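Local coordinates for protein endoglucanase (PDB 3X17) that hydrolyses internal beta-1,4-glucosidic bonds of cellulose as a family 9 endoglucanase with an N-terminal Ig-like domain and an (alpha/alpha)6 barrel, at residues L168-G173 / F234-P239; Y183-A188 / V243-A248. All coordinates share one frame; numbering follows the deposited sequence.

In the fold
Both contacts lie in the family 9 catalytic region, their centres about 10 Å apart, and their segments alternate along the chain. Contact 1 sets the irregular run 168-173 against the C-terminal end of helix 221-235; contact 2 joins the start of helix 184-200 to strand 243-249, which follows helix 221-235. They touch directly: M236 O lies 2.8 Å from Y244 N, a probable hydrogen bond, and A170 CB packs 3.5 Å from L247 CD1. Each contact lies near a bound metal. G172 in contact 1 lies about 7 Å from the bound zinc, whereas the T185 side chain in contact 2 is about 7 Å from a bound calcium.

Contact 1. Residues L168-G173 / F234-P239; sequences LEATGG and FRMQRP
Irregular backbone 168-173 passes the last turn of helix 221-235, with A170 CA 5.0 Å from R235 CA where the two come nearest. R235 carries most of the contact. Its CB sits 3.2 Å from E169 O, and because the chain runs extended from CG to NE, the side chain lies alongside the loop backbone and brings CD within 3.3 Å of T171 O. At its end NH1 gives T171 O a weak hydrogen bond of 3.0 Å, bent to 130° at the hydrogen. A water in the guanidinium plane, at its edge, accepts from NH1 and also from G173 N, 2.9 Å from each, so one nitrogen reaches two points of the loop. G172, at phi 92°, passes close to NH1 with no side chain in the way. E169 OE2 stays 5.3 Å from R235 NE, so any attraction between the two charges would probably be weak and long-range. M236, the first residue beyond the helix, bends at chi2 and chi3, and its SD meets A170 CB at 4.1 Å. W232 NE1 and K182 NZ both hydrogen-bond to A170 O, so this carbonyl has two donors from beyond the two segments. The arrangement is a helix C-terminus packed against an irregular connection of the (alpha/alpha)6 barrel, here beside the zinc site that includes C132, whose backbone is hydrogen-bonded to that of G173.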
ATOM      1  N   LEU A 168      -7.015  -8.876 -28.074  1.00 34.68           N
ATOM      2  CA  LEU A 168      -6.143  -7.719 -27.813  1.00 33.55           C
ATOM      3  C   LEU A 168      -4.868  -8.249 -27.220  1.00 33.09           C
ATOM      4  O   LEU A 168      -4.914  -9.149 -26.390  1.00 32.11           O
ATOM      5  CB  LEU A 168      -6.778  -6.800 -26.754  1.00 31.98           C
ATOM      6  CG  LEU A 168      -7.922  -5.927 -27.258  1.00 38.69           C
ATOM      7  CD1 LEU A 168      -7.993  -4.653 -26.386  1.00 40.02           C
ATOM      8  CD2 LEU A 168      -7.754  -5.579 -28.748  1.00 36.19           C
ATOM      9  N   GLU A 169      -3.738  -7.628 -27.544  1.00 33.01           N
ATOM     10  CA  GLU A 169      -2.532  -7.982 -26.834  1.00 33.07           C
ATOM     11  C   GLU A 169      -2.417  -7.165 -25.559  1.00 33.50           C
ATOM     12  O   GLU A 169      -2.018  -5.992 -25.594  1.00 36.11           O
ATOM     13  CB  GLU A 169      -1.275  -7.830 -27.697  1.00 32.05           C
ATOM     14  CG  GLU A 169      -0.062  -8.439 -26.974  1.00 37.84           C
ATOM     15  CD  GLU A 169       1.111  -8.679 -27.884  1.00 48.11           C
ATOM     16  OE1 GLU A 169       0.939  -9.395 -28.882  1.00 49.56           O
ATOM     17  OE2 GLU A 169       2.224  -8.208 -27.568  1.00 51.48           O
ATOM     18  N   ALA A 170      -2.816  -7.770 -24.447  1.00 34.01           N
ATOM     19  CA  ALA A 170      -2.960  -7.066 -23.169  1.00 34.50           C
ATOM     20  C   ALA A 170      -2.326  -7.976 -22.144  1.00 32.71           C
ATOM     21  O   ALA A 170      -2.803  -8.176 -21.045  1.00 31.88           O
ATOM     22  CB  ALA A 170      -4.444  -6.825 -22.852  1.00 34.86           C
ATOM     23  N   THR A 171      -1.277  -8.591 -22.580  1.00 33.59           N
ATOM     24  CA  THR A 171      -0.476  -9.437 -21.761  1.00 35.80           C
ATOM     25  C   THR A 171       0.371  -8.584 -20.789  1.00 32.22           C
ATOM     26  O   THR A 171       0.446  -7.428 -20.964  1.00 31.40           O
ATOM     27  CB  THR A 171       0.356 -10.292 -22.722  1.00 35.50           C
ATOM     28  OG1 THR A 171       0.838 -11.428 -22.049  1.00 47.26           O
ATOM     29  CG2 THR A 171       1.470  -9.522 -23.301  1.00 29.20           C
ATOM     30  N   GLY A 172       0.972  -9.167 -19.767  1.00 34.08           N
ATOM     31  CA  GLY A 172       1.874  -8.432 -18.851  1.00 33.15           C
ATOM     32  C   GLY A 172       1.136  -7.866 -17.638  1.00 34.04           C
ATOM     33  O   GLY A 172       0.052  -8.336 -17.305  1.00 32.80           O
ATOM     34  N   GLY A 173       1.670  -6.802 -17.033  1.00 33.55           N
ATOM     35  CA  GLY A 173       1.077  -6.245 -15.809  1.00 32.55           C
ATOM     36  C   GLY A 173       1.268  -7.116 -14.574  1.00 32.62           C
ATOM     37  O   GLY A 173       2.106  -8.039 -14.569  1.00 32.45           O
ATOM     38  N   PHE A 234      -0.735   0.818 -21.171  1.00 31.12           N
ATOM     39  CA  PHE A 234      -0.740   1.130 -22.599  1.00 30.42           C
ATOM     40  C   PHE A 234      -1.590   0.107 -23.383  1.00 31.95           C
ATOM     41  O   PHE A 234      -2.392   0.489 -24.238  1.00 31.91           O
ATOM     42  CB  PHE A 234       0.683   1.174 -23.199  1.00 31.20           C
ATOM     43  CG  PHE A 234       1.543   2.300 -22.675  1.00 32.96           C
ATOM     44  CD1 PHE A 234       1.007   3.571 -22.440  1.00 30.36           C
ATOM     45  CD2 PHE A 234       2.913   2.108 -22.505  1.00 33.62           C
ATOM     46  CE1 PHE A 234       1.814   4.599 -21.936  1.00 34.42           C
ATOM     47  CE2 PHE A 234       3.746   3.163 -22.107  1.00 32.61           C
ATOM     48  CZ  PHE A 234       3.193   4.402 -21.801  1.00 30.27           C
ATOM     49  N   ARG A 235      -1.412  -1.182 -23.093  1.00 31.77           N
ATOM     50  CA  ARG A 235      -2.110  -2.235 -23.867  1.00 31.05           C
ATOM     51  C   ARG A 235      -3.603  -2.203 -23.550  1.00 30.41           C
ATOM     52  O   ARG A 235      -4.411  -2.756 -24.300  1.00 30.62           O
ATOM     53  CB  ARG A 235      -1.509  -3.616 -23.580  1.00 31.88           C
ATOM     54  CG  ARG A 235       0.028  -3.720 -23.816  1.00 29.56           C
ATOM     55  CD  ARG A 235       0.618  -5.057 -23.314  1.00 35.41           C
ATOM     56  NE  ARG A 235       2.080  -5.029 -23.365  1.00 39.44           N
ATOM     57  CZ  ARG A 235       2.911  -4.967 -22.306  1.00 38.84           C
ATOM     58  NH1 ARG A 235       2.499  -5.190 -21.050  1.00 27.41           N
ATOM     59  NH2 ARG A 235       4.205  -4.792 -22.523  1.00 36.34           N
ATOM     60  N   MET A 236      -3.961  -1.609 -22.409  1.00 29.57           N
ATOM     61  CA  MET A 236      -5.366  -1.469 -21.998  1.00 29.20           C
ATOM     62  C   MET A 236      -6.015  -0.182 -22.535  1.00 30.26           C
ATOM     63  O   MET A 236      -7.148   0.171 -22.165  1.00 29.32           O
ATOM     64  CB  MET A 236      -5.488  -1.513 -20.478  1.00 29.38           C
ATOM     65  CG  MET A 236      -5.232  -2.891 -19.850  1.00 31.89           C
ATOM     66  SD  MET A 236      -6.430  -4.154 -20.406  1.00 30.01           S
ATOM     67  CE  MET A 236      -7.789  -3.930 -19.211  1.00 26.45           C
ATOM     68  N   GLN A 237      -5.286   0.529 -23.382  1.00 28.51           N
ATOM     69  CA  GLN A 237      -5.785   1.764 -23.927  1.00 31.94           C
ATOM     70  C   GLN A 237      -6.251   1.617 -25.373  1.00 34.11           C
ATOM     71  O   GLN A 237      -5.537   1.148 -26.246  1.00 33.71           O
ATOM     72  CB  GLN A 237      -4.781   2.928 -23.789  1.00 30.73           C
ATOM     73  CG  GLN A 237      -5.434   4.310 -24.013  1.00 32.38           C
ATOM     74  CD  GLN A 237      -4.427   5.476 -24.017  1.00 42.28           C
ATOM     75  OE1 GLN A 237      -3.252   5.300 -24.372  1.00 36.01           O
ATOM     76  NE2 GLN A 237      -4.894   6.678 -23.637  1.00 33.00           N
ATOM     77  N   ARG A 238      -7.402   2.202 -25.630  1.00 36.35           N
ATOM     78  CA  ARG A 238      -8.067   2.115 -26.907  1.00 38.51           C
ATOM     79  C   ARG A 238      -7.622   3.355 -27.685  1.00 37.68           C
ATOM     80  O   ARG A 238      -7.283   4.371 -27.068  1.00 40.03           O
ATOM     81  CB  ARG A 238      -9.552   2.168 -26.578  1.00 36.81           C
ATOM     82  CG  ARG A 238     -10.484   1.752 -27.623  1.00 44.06           C
ATOM     83  CD  ARG A 238     -11.696   2.636 -27.469  1.00 50.10           C
ATOM     84  NE  ARG A 238     -12.718   1.971 -26.715  1.00 45.38           N
ATOM     85  CZ  ARG A 238     -13.877   2.522 -26.377  1.00 44.43           C
ATOM     86  NH1 ARG A 238     -14.093   3.829 -26.528  1.00 38.55           N
ATOM     87  NH2 ARG A 238     -14.796   1.754 -25.836  1.00 34.39           N
ATOM     88  N   PRO A 239      -7.604   3.291 -29.032  1.00 37.27           N
ATOM     89  CA  PRO A 239      -6.940   4.381 -29.734  1.00 37.44           C
ATOM     90  C   PRO A 239      -7.586   5.746 -29.522  1.00 37.70           C
ATOM     91  O   PRO A 239      -6.943   6.773 -29.756  1.00 37.57           O
ATOM     92  CB  PRO A 239      -7.056   3.967 -31.214  1.00 40.21           C
ATOM     93  CG  PRO A 239      -7.084   2.477 -31.163  1.00 36.88           C
ATOM     94  CD  PRO A 239      -7.921   2.168 -29.939  1.00 38.06           C
TER
HETATM   95  O   HOH W   1       3.764  -5.449 -18.489  1.00 29.62           O

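Contact 2. Residues Y183-A188 / V243-A248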
ATOM      1  N   TYR A 183      -6.214  -5.284 -13.010  1.00 31.87           N
ATOM      2  CA  TYR A 183      -7.295  -4.313 -12.864  1.00 30.23           C
ATOM      3  C   TYR A 183      -6.696  -2.942 -13.000  1.00 28.23           C
ATOM      4  O   TYR A 183      -5.748  -2.617 -12.299  1.00 26.84           O
ATOM      5  CB  TYR A 183      -7.903  -4.426 -11.477  1.00 31.02           C
ATOM      6  CG  TYR A 183      -8.455  -5.769 -11.129  1.00 30.44           C
ATOM      7  CD1 TYR A 183      -7.638  -6.728 -10.545  1.00 27.42           C
ATOM      8  CD2 TYR A 183      -9.830  -6.015 -11.201  1.00 29.65           C
ATOM      9  CE1 TYR A 183      -8.145  -7.908 -10.088  1.00 27.44           C
ATOM     10  CE2 TYR A 183     -10.366  -7.204 -10.718  1.00 28.25           C
ATOM     11  CZ  TYR A 183      -9.519  -8.161 -10.212  1.00 35.22           C
ATOM     12  OH  TYR A 183     -10.025  -9.364  -9.764  1.00 35.66           O
ATOM     13  N   VAL A 184      -7.219  -2.139 -13.911  1.00 29.42           N
ATOM     14  CA  VAL A 184      -6.619  -0.839 -14.154  1.00 30.04           C
ATOM     15  C   VAL A 184      -6.726   0.099 -12.928  1.00 32.26           C
ATOM     16  O   VAL A 184      -5.863   0.973 -12.715  1.00 31.04           O
ATOM     17  CB  VAL A 184      -7.231  -0.154 -15.374  1.00 30.24           C
ATOM     18  CG1 VAL A 184      -6.894   1.348 -15.339  1.00 29.44           C
ATOM     19  CG2 VAL A 184      -6.667  -0.763 -16.652  1.00 28.32           C
ATOM     20  N   THR A 185      -7.734  -0.135 -12.094  1.00 29.97           N
ATOM     21  CA  THR A 185      -8.127   0.833 -11.084  1.00 32.03           C
ATOM     22  C   THR A 185      -7.105   0.807  -9.941  1.00 33.20           C
ATOM     23  O   THR A 185      -6.683   1.848  -9.449  1.00 34.29           O
ATOM     24  CB  THR A 185      -9.578   0.541 -10.573  1.00 33.92           C
ATOM     25  OG1 THR A 185     -10.481   0.485 -11.701  1.00 33.38           O
ATOM     26  CG2 THR A 185     -10.053   1.626  -9.600  1.00 30.15           C
ATOM     27  N   THR A 186      -6.592  -0.380  -9.635  1.00 33.31           N
ATOM     28  CA  THR A 186      -5.546  -0.533  -8.626  1.00 31.40           C
ATOM     29  C   THR A 186      -4.154  -0.378  -9.228  1.00 30.19           C
ATOM     30  O   THR A 186      -3.252   0.132  -8.568  1.00 31.57           O
ATOM     31  CB  THR A 186      -5.630  -1.920  -7.929  1.00 31.16           C
ATOM     32  OG1 THR A 186      -5.867  -2.920  -8.927  1.00 31.80           O
ATOM     33  CG2 THR A 186      -6.761  -1.958  -6.876  1.00 30.10           C
ATOM     34  N   THR A 187      -3.960  -0.877 -10.448  1.00 29.64           N
ATOM     35  CA  THR A 187      -2.664  -0.801 -11.106  1.00 27.64           C
ATOM     36  C   THR A 187      -2.221   0.638 -11.266  1.00 28.37           C
ATOM     37  O   THR A 187      -1.057   0.951 -11.034  1.00 27.98           O
ATOM     38  CB  THR A 187      -2.646  -1.486 -12.521  1.00 27.84           C
ATOM     39  OG1 THR A 187      -2.802  -2.893 -12.361  1.00 27.21           O
ATOM     40  CG2 THR A 187      -1.267  -1.261 -13.253  1.00 25.93           C
ATOM     41  N   ALA A 188      -3.147   1.514 -11.647  1.00 28.63           N
ATOM     42  CA  ALA A 188      -2.810   2.908 -11.877  1.00 27.12           C
ATOM     43  C   ALA A 188      -2.470   3.645 -10.576  1.00 29.15           C
ATOM     44  O   ALA A 188      -1.415   4.288 -10.486  1.00 30.27           O
ATOM     45  CB  ALA A 188      -3.920   3.615 -12.678  1.00 26.76           C
ATOM     46  N   VAL A 243      -9.654   3.787 -21.559  1.00 28.43           N
ATOM     47  CA  VAL A 243      -8.892   2.696 -20.950  1.00 29.91           C
ATOM     48  C   VAL A 243      -9.828   1.629 -20.383  1.00 30.86           C
ATOM     49  O   VAL A 243     -10.800   1.957 -19.696  1.00 31.83           O
ATOM     50  CB  VAL A 243      -7.915   3.205 -19.843  1.00 30.20           C
ATOM     51  CG1 VAL A 243      -7.147   2.037 -19.186  1.00 27.38           C
ATOM     52  CG2 VAL A 243      -6.926   4.187 -20.439  1.00 24.65           C
ATOM     53  N   TYR A 244      -9.629   0.378 -20.813  1.00 31.27           N
ATOM     54  CA  TYR A 244     -10.447  -0.747 -20.344  1.00 30.67           C
ATOM     55  C   TYR A 244     -10.265  -0.950 -18.855  1.00 31.27           C
ATOM     56  O   TYR A 244      -9.231  -0.588 -18.281  1.00 32.26           O
ATOM     57  CB  TYR A 244     -10.106  -2.050 -21.106  1.00 29.69           C
ATOM     58  CG  TYR A 244     -10.425  -1.975 -22.586  1.00 31.92           C
ATOM     59  CD1 TYR A 244     -11.747  -1.888 -23.027  1.00 31.27           C
ATOM     60  CD2 TYR A 244      -9.408  -1.917 -23.539  1.00 30.50           C
ATOM     61  CE1 TYR A 244     -12.049  -1.786 -24.380  1.00 30.11           C
ATOM     62  CE2 TYR A 244      -9.692  -1.815 -24.898  1.00 27.98           C
ATOM     63  CZ  TYR A 244     -11.015  -1.737 -25.312  1.00 32.91           C
ATOM     64  OH  TYR A 244     -11.315  -1.608 -26.657  1.00 32.99           O
ATOM     65  N   HIS A 245     -11.266  -1.551 -18.229  1.00 30.33           N
ATOM     66  CA  HIS A 245     -11.374  -1.513 -16.785  1.00 31.63           C
ATOM     67  C   HIS A 245     -10.515  -2.583 -16.140  1.00 32.23           C
ATOM     68  O   HIS A 245      -9.901  -2.362 -15.108  1.00 33.35           O
ATOM     69  CB  HIS A 245     -12.823  -1.700 -16.365  1.00 30.99           C
ATOM     70  CG  HIS A 245     -13.018  -1.808 -14.890  1.00 32.41           C
ATOM     71  ND1 HIS A 245     -12.622  -0.814 -14.012  1.00 36.53           N
ATOM     72  CD2 HIS A 245     -13.716  -2.706 -14.153  1.00 31.16           C
ATOM     73  CE1 HIS A 245     -13.037  -1.119 -12.794  1.00 32.97           C
ATOM     74  NE2 HIS A 245     -13.668  -2.280 -12.846  1.00 31.43           N
ATOM     75  N   LYS A 246     -10.499  -3.764 -16.725  1.00 28.74           N
ATOM     76  CA  LYS A 246      -9.862  -4.884 -16.087  1.00 29.30           C
ATOM     77  C   LYS A 246      -9.882  -6.059 -17.058  1.00 30.64           C
ATOM     78  O   LYS A 246     -10.508  -5.992 -18.135  1.00 29.74           O
ATOM     79  CB  LYS A 246     -10.607  -5.255 -14.799  1.00 28.99           C
ATOM     80  CG  LYS A 246     -12.034  -5.798 -15.052  1.00 28.47           C
ATOM     81  CD  LYS A 246     -12.672  -6.362 -13.806  1.00 25.31           C
ATOM     82  CE  LYS A 246     -14.166  -6.643 -14.056  1.00 29.60           C
ATOM     83  NZ  LYS A 246     -14.784  -7.439 -12.938  1.00 34.23           N
ATOM     84  N   LEU A 247      -9.115  -7.085 -16.708  1.00 30.97           N
ATOM     85  CA  LEU A 247      -8.920  -8.230 -17.554  1.00 32.91           C
ATOM     86  C   LEU A 247      -8.949  -9.457 -16.681  1.00 33.20           C
ATOM     87  O   LEU A 247      -8.139  -9.595 -15.766  1.00 35.68           O
ATOM     88  CB  LEU A 247      -7.580  -8.129 -18.271  1.00 30.46           C
ATOM     89  CG  LEU A 247      -7.434  -9.029 -19.485  1.00 32.77           C
ATOM     90  CD1 LEU A 247      -6.339  -8.441 -20.397  1.00 32.91           C
ATOM     91  CD2 LEU A 247      -7.130 -10.480 -19.068  1.00 26.61           C
ATOM     92  N   ALA A 248      -9.879 -10.359 -16.940  1.00 31.62           N
ATOM     93  CA  ALA A 248     -10.008 -11.518 -16.056  1.00 35.02           C
ATOM     94  C   ALA A 248     -10.805 -12.623 -16.732  1.00 33.72           C
ATOM     95  O   ALA A 248     -11.393 -12.395 -17.781  1.00 31.28           O
ATOM     96  CB  ALA A 248     -10.655 -11.122 -14.718  1.00 32.23           C
TER
HETATM   97  O   HOH W   2     -10.157  -2.120 -12.464  1.00 37.97           O
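V243 CG1 meets V184 CG2 at 3.8 Å, the opening touch between strand 243-249 and the first residue of helix 184-200. The motif is a short antiparallel strand pairing that runs straight into a helix of the (alpha/alpha)6 barrel: Y183 is both the bridge partner of K246 and the N-cap residue. L233 of helix 221-235 also packs on V184. Y244 contributes its backbone, its O lying close to V184 CG2, while its ring leads away and its OH bonds to D159. H245 gives the central polar link. Its O accepts from V184 N at 2.9 Å, with an angle of 157° at the hydrogen and the donor tilted 32° from the carbonyl plane. A water donates to the same O and to T185 OG1, 2.7 Å from each, and sits over one face of the imidazole, off its centre. A chi1 of 174° swings the H245 ring back toward the helix, although its CB points away, and CE1 comes within 3.2 Å of T185 OG1. D274 ties the two together, one carboxylate oxygen bonding T185 OG1 and the other H245 ND1. K246 and Y183 form a non-hydrogen-bonded pair. Their side chains run side by side in the same direction, the lysine stretched out past CG toward S328 and D324 O, which hold its NZ. Along this shared course K246 CB lies 3.8 Å from Y183 CD2, while K246 CD is 3.9 Å from both CD2 and CE2 of the tyrosine ring.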